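Long-range contact in NAD-dependent aldehyde dehydrogenase (Sinorhizobium meliloti, PDB 3U4J), which probably oxidises aldehydes to carboxylic acids with NAD or NADP as electron acceptor, and binds a calcium ion: residues A[15-27]-A[47-59]. Sequence-based numbering, arbitrary orientation.
With CA (calcium ion), chain E.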
loop_
_atom_site.group_PDB
_atom_site.type_symbol
_atom_site.label_atom_id
_atom_site.label_comp_id
_atom_site.label_asym_id
_atom_site.label_seq_id
_atom_site.Cartn_x
_atom_site.Cartn_y
_atom_site.Cartn_z
ATOM N N PRO A 15 4.398 52.658 1.490
ATOM C CA PRO A 15 4.816 52.720 0.078
ATOM C C PRO A 15 4.348 51.519 -0.765
ATOM O O PRO A 15 4.206 51.641 -1.990
ATOM C CB PRO A 15 6.351 52.707 0.168
ATOM C CG PRO A 15 6.653 53.229 1.601
ATOM C CD PRO A 15 5.549 52.617 2.417
ATOM N N ARG A 16 4.099 50.375 -0.127
ATOM C CA ARG A 16 3.604 49.194 -0.850
ATOM C C ARG A 16 2.211 49.451 -1.438
ATOM O O ARG A 16 1.811 48.794 -2.399
ATOM C CB ARG A 16 3.620 47.939 0.044
ATOM C CG ARG A 16 5.060 47.506 0.417
ATOM C CD ARG A 16 5.101 46.524 1.547
ATOM N NE ARG A 16 4.643 47.098 2.810
ATOM C CZ ARG A 16 4.570 46.387 3.929
ATOM N NH1 ARG A 16 4.926 45.101 3.907
ATOM N NH2 ARG A 16 4.174 46.948 5.058
ATOM N N LEU A 17 1.494 50.432 -0.894
ATOM C CA LEU A 17 0.201 50.799 -1.482
ATOM C C LEU A 17 0.338 51.598 -2.801
ATOM O O LEU A 17 -0.652 51.847 -3.488
ATOM C CB LEU A 17 -0.671 51.531 -0.464
ATOM C CG LEU A 17 -1.005 50.733 0.798
ATOM C CD1 LEU A 17 -1.675 51.632 1.813
ATOM C CD2 LEU A 17 -1.913 49.555 0.451
ATOM N N ARG A 18 1.562 51.968 -3.171
ATOM C CA ARG A 18 1.798 52.625 -4.477
ATOM C C ARG A 18 1.690 51.632 -5.625
ATOM O O ARG A 18 1.391 52.012 -6.758
ATOM C CB ARG A 18 3.201 53.241 -4.546
ATOM C CG ARG A 18 3.487 54.309 -3.508
ATOM C CD ARG A 18 4.993 54.522 -3.465
ATOM N NE ARG A 18 5.362 55.525 -2.478
ATOM C CZ ARG A 18 6.610 55.926 -2.274
ATOM N NH1 ARG A 18 7.617 55.401 -2.980
ATOM N NH2 ARG A 18 6.846 56.856 -1.365
ATOM N N ILE A 19 1.963 50.361 -5.338
ATOM C CA ILE A 19 2.097 49.359 -6.393
ATOM C C ILE A 19 0.792 49.136 -7.151
ATOM O O ILE A 19 -0.219 48.772 -6.567
ATOM C CB ILE A 19 2.639 48.009 -5.846
ATOM C CG1 ILE A 19 3.944 48.244 -5.015
ATOM C CG2 ILE A 19 2.843 47.006 -6.997
ATOM C CD1 ILE A 19 4.467 46.968 -4.289
ATOM N N LYS A 20 0.830 49.336 -8.468
ATOM C CA LYS A 20 -0.301 48.942 -9.305
ATOM C C LYS A 20 0.092 47.673 -10.014
ATOM O O LYS A 20 1.224 47.556 -10.469
ATOM C CB LYS A 20 -0.665 50.034 -10.321
ATOM C CG LYS A 20 -1.163 51.351 -9.705
ATOM C CD LYS A 20 -2.537 51.201 -9.042
ATOM C CE LYS A 20 -3.304 52.542 -8.977
ATOM N NZ LYS A 20 -3.964 52.972 -10.261
ATOM N N SER A 21 -0.825 46.715 -10.103
ATOM C CA SER A 21 -0.527 45.439 -10.723
ATOM C C SER A 21 -1.567 45.042 -11.767
ATOM O O SER A 21 -2.745 44.880 -11.453
ATOM C CB SER A 21 -0.401 44.352 -9.653
ATOM O OG SER A 21 0.758 44.542 -8.894
ATOM N N ARG A 22 -1.130 44.883 -13.010
ATOM C CA ARG A 22 -2.028 44.467 -14.098
ATOM C C ARG A 22 -1.578 43.082 -14.519
ATOM O O ARG A 22 -0.407 42.888 -14.853
ATOM C CB ARG A 22 -1.990 45.441 -15.294
ATOM C CG ARG A 22 -2.887 45.021 -16.526
ATOM C CD ARG A 22 -2.045 44.917 -17.826
ATOM N NE ARG A 22 -2.796 44.508 -19.028
ATOM C CZ ARG A 22 -2.233 44.134 -20.183
ATOM N NH1 ARG A 22 -0.906 44.089 -20.318
ATOM N NH2 ARG A 22 -2.994 43.795 -21.211
ATOM N N TYR A 23 -2.490 42.115 -14.464
ATOM C CA TYR A 23 -2.148 40.727 -14.765
ATOM C C TYR A 23 -2.860 40.247 -16.006
ATOM O O TYR A 23 -3.919 40.765 -16.354
ATOM C CB TYR A 23 -2.580 39.791 -13.636
ATOM C CG TYR A 23 -1.980 40.077 -12.279
ATOM C CD1 TYR A 23 -0.843 39.395 -11.835
ATOM C CD2 TYR A 23 -2.590 40.991 -11.424
ATOM C CE1 TYR A 23 -0.293 39.659 -10.562
ATOM C CE2 TYR A 23 -2.068 41.256 -10.159
ATOM C CZ TYR A 23 -0.910 40.583 -9.746
ATOM O OH TYR A 23 -0.415 40.861 -8.516
ATOM N N GLN A 24 -2.287 39.231 -16.646
ATOM C CA GLN A 24 -2.907 38.599 -17.798
ATOM C C GLN A 24 -3.204 37.119 -17.544
ATOM O O GLN A 24 -2.522 36.456 -16.730
ATOM C CB GLN A 24 -1.998 38.745 -19.015
ATOM C CG GLN A 24 -1.939 40.184 -19.597
ATOM C CD GLN A 24 -1.066 40.226 -20.826
ATOM O OE1 GLN A 24 0.150 39.990 -20.752
ATOM N NE2 GLN A 24 -1.681 40.477 -21.977
HETATM N N MSE A 25 -4.208 36.601 -18.252
HETATM C CA MSE A 25 -4.468 35.165 -18.256
HETATM C C MSE A 25 -3.284 34.442 -18.861
HETATM O O MSE A 25 -2.431 35.066 -19.503
HETATM C CB MSE A 25 -5.760 34.847 -19.005
HETATM C CG MSE A 25 -6.985 35.439 -18.310
HETATM SE SE MSE A 25 -8.622 34.802 -19.204
HETATM C CE MSE A 25 -8.720 36.012 -20.708
ATOM N N LEU A 26 -3.195 33.141 -18.645
ATOM C CA LEU A 26 -2.100 32.414 -19.250
ATOM C C LEU A 26 -2.658 31.164 -19.883
ATOM O O LEU A 26 -3.135 30.284 -19.202
ATOM C CB LEU A 26 -0.993 32.165 -18.215
ATOM C CG LEU A 26 0.280 31.313 -18.406
ATOM C CD1 LEU A 26 0.581 30.792 -19.769
ATOM C CD2 LEU A 26 1.494 32.002 -17.740
ATOM N N VAL A 27 -2.602 31.106 -21.214
ATOM C CA VAL A 27 -3.199 30.036 -21.983
ATOM C C VAL A 27 -2.223 29.545 -23.044
ATOM O O VAL A 27 -1.715 30.341 -23.838
ATOM C CB VAL A 27 -4.514 30.539 -22.642
ATOM C CG1 VAL A 27 -5.124 29.481 -23.536
ATOM C CG2 VAL A 27 -5.523 30.957 -21.558
ATOM N N HIS A 47 -7.611 48.458 2.943
ATOM C CA HIS A 47 -7.196 49.835 2.669
ATOM C C HIS A 47 -8.156 50.510 1.675
ATOM O O HIS A 47 -7.979 50.401 0.450
ATOM C CB HIS A 47 -5.796 49.849 2.076
ATOM C CG HIS A 47 -4.823 48.939 2.767
ATOM N ND1 HIS A 47 -3.999 49.366 3.785
ATOM C CD2 HIS A 47 -4.518 47.640 2.556
ATOM C CE1 HIS A 47 -3.239 48.362 4.180
ATOM N NE2 HIS A 47 -3.531 47.303 3.448
ATOM N N ALA A 48 -9.179 51.184 2.183
ATOM C CA ALA A 48 -10.213 51.747 1.287
ATOM C C ALA A 48 -9.659 52.466 0.048
ATOM O O ALA A 48 -8.738 53.245 0.154
ATOM C CB ALA A 48 -11.193 52.692 2.070
ATOM N N GLY A 49 -10.219 52.166 -1.127
ATOM C CA GLY A 49 -9.893 52.908 -2.351
ATOM C C GLY A 49 -8.566 52.584 -3.028
ATOM O O GLY A 49 -8.267 53.139 -4.093
ATOM N N GLU A 50 -7.755 51.706 -2.433
ATOM C CA GLU A 50 -6.491 51.320 -3.076
ATOM C C GLU A 50 -6.724 50.181 -4.066
ATOM O O GLU A 50 -7.156 49.099 -3.685
ATOM C CB GLU A 50 -5.431 50.906 -2.039
ATOM C CG GLU A 50 -5.056 52.003 -1.014
ATOM C CD GLU A 50 -4.133 53.103 -1.562
ATOM O OE1 GLU A 50 -3.914 54.092 -0.820
ATOM O OE2 GLU A 50 -3.605 52.991 -2.695
ATOM N N VAL A 51 -6.425 50.427 -5.337
ATOM C CA VAL A 51 -6.627 49.414 -6.371
ATOM C C VAL A 51 -5.320 48.613 -6.471
ATOM O O VAL A 51 -4.277 49.162 -6.846
ATOM C CB VAL A 51 -7.000 50.053 -7.735
ATOM C CG1 VAL A 51 -7.178 48.987 -8.791
ATOM C CG2 VAL A 51 -8.298 50.934 -7.601
ATOM N N VAL A 52 -5.390 47.329 -6.121
ATOM C CA VAL A 52 -4.171 46.514 -5.960
ATOM C C VAL A 52 -3.979 45.449 -7.014
ATOM O O VAL A 52 -2.900 44.854 -7.097
ATOM C CB VAL A 52 -4.091 45.857 -4.535
ATOM C CG1 VAL A 52 -3.927 46.926 -3.488
ATOM C CG2 VAL A 52 -5.337 44.993 -4.252
ATOM N N GLY A 53 -5.010 45.178 -7.804
ATOM C CA GLY A 53 -4.850 44.279 -8.926
ATOM C C GLY A 53 -5.925 44.455 -9.979
ATOM O O GLY A 53 -7.040 44.879 -9.675
ATOM N N THR A 54 -5.584 44.126 -11.216
ATOM C CA THR A 54 -6.586 43.973 -12.271
ATOM C C THR A 54 -6.227 42.852 -13.213
ATOM O O THR A 54 -5.055 42.620 -13.513
ATOM C CB THR A 54 -6.987 45.322 -13.038
ATOM O OG1 THR A 54 -6.843 45.203 -14.468
ATOM C CG2 THR A 54 -6.364 46.573 -12.477
ATOM N N TRP A 55 -7.252 42.115 -13.624
ATOM C CA TRP A 55 -7.076 40.957 -14.473
ATOM C C TRP A 55 -8.249 40.872 -15.430
ATOM O O TRP A 55 -9.280 41.517 -15.188
ATOM C CB TRP A 55 -6.984 39.654 -13.628
ATOM C CG TRP A 55 -7.784 39.713 -12.380
ATOM C CD1 TRP A 55 -9.126 39.538 -12.262
ATOM C CD2 TRP A 55 -7.302 40.011 -11.074
ATOM N NE1 TRP A 55 -9.517 39.705 -10.974
ATOM C CE2 TRP A 55 -8.412 39.985 -10.211
ATOM C CE3 TRP A 55 -6.035 40.296 -10.549
ATOM C CZ2 TRP A 55 -8.306 40.228 -8.849
ATOM C CZ3 TRP A 55 -5.919 40.523 -9.177
ATOM C CH2 TRP A 55 -7.049 40.489 -8.346
ATOM N N PRO A 56 -8.135 40.033 -16.472
ATOM C CA PRO A 56 -9.191 39.999 -17.462
ATOM C C PRO A 56 -10.508 39.492 -16.908
ATOM O O PRO A 56 -10.544 38.733 -15.903
ATOM C CB PRO A 56 -8.662 39.020 -18.519
ATOM C CG PRO A 56 -7.182 39.139 -18.418
ATOM C CD PRO A 56 -6.961 39.254 -16.911
ATOM N N GLU A 57 -11.582 39.936 -17.555
ATOM C CA GLU A 57 -12.889 39.385 -17.305
ATOM C C GLU A 57 -13.123 38.423 -18.449
ATOM O O GLU A 57 -13.470 38.859 -19.552
ATOM C CB GLU A 57 -13.945 40.500 -17.304
ATOM C CG GLU A 57 -15.371 39.966 -17.184
ATOM C CD GLU A 57 -16.461 41.057 -17.321
ATOM O OE1 GLU A 57 -16.148 42.270 -17.479
ATOM O OE2 GLU A 57 -17.644 40.663 -17.282
ATOM N N ALA A 58 -12.924 37.122 -18.214
ATOM C CA ALA A 58 -13.004 36.163 -19.316
ATOM C C ALA A 58 -14.442 35.977 -19.796
ATOM O O ALA A 58 -15.376 35.970 -18.997
ATOM C CB ALA A 58 -12.394 34.796 -18.932
ATOM N N SER A 59 -14.576 35.830 -21.110
ATOM C CA SER A 59 -15.810 35.399 -21.743
ATOM C C SER A 59 -15.818 33.865 -21.755
ATOM O O SER A 59 -14.764 33.228 -21.573
ATOM C CB SER A 59 -15.824 35.909 -23.199
ATOM O OG SER A 59 -14.999 35.056 -23.982
HETATM CA CA CA E . -2.476 52.833 -4.700
HETATM O O HOH W 1 -1.006 53.329 -6.588
HETATM O O HOH W 2 -2.376 50.422 -5.141
HETATM O O HOH W 3 -0.578 45.942 -6.463
HETATM O O HOH W 4 -3.361 47.606 -9.083
HETATM O O HOH W 5 -2.049 42.254 -6.786
HETATM O O HOH W 6 -1.229 54.846 -3.978
#
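Leu17 CD2 sits over the centre of one face of the His47 ring, 3.8 Å from the centroid, a CH-pi contact in which the two side chains cross at about a right angle. The edge of the Trp55 ring meets Tyr23, CE3 lying 3.6 Å from Tyr23 CD2, with the planes turned 47° apart; Thr54 O lies at the edge of the tyrosine ring. With CG beside the backbone N, Tyr23 runs alongside Trp55, and both touch Glu112 of helix 102-113. Tyr23 OH donates to a water, 2.8 Å away, that donates in turn to Val52 O, so the hydroxyl of a buried ring is satisfied. Arg22 and Thr54 form a single beta bridge: Thr54 N donates to Ser21 O, and Thr54 O accepts a nearly straight bond (171°) from Tyr23 N. Pro56, which has no backbone N-H to donate, ends the pairing and offers its CG to selenomethionine Met25 CG at 3.7 Å, while Met25 SE reaches Ala58 CB. Replacing His47 by alanine would take away the flat surface under Leu17 CD2 and would probably open a gap beneath that methyl group. Leu17 O and Glu50 OE2, only 3.3 Å from each other, both bind calcium, at 2.4 and 2.3 Å, and three waters complete the five ligands found around the ion. A bend at chi2 (-76°) brings the carboxylate to the metal, whose charge probably offsets the repulsion between the two oxygens. Calcium thus ties Leu17 to Glu50, and waters link Ile19 and Ser21 to Val51 O and Val52 O, where direct backbone pairing is absent.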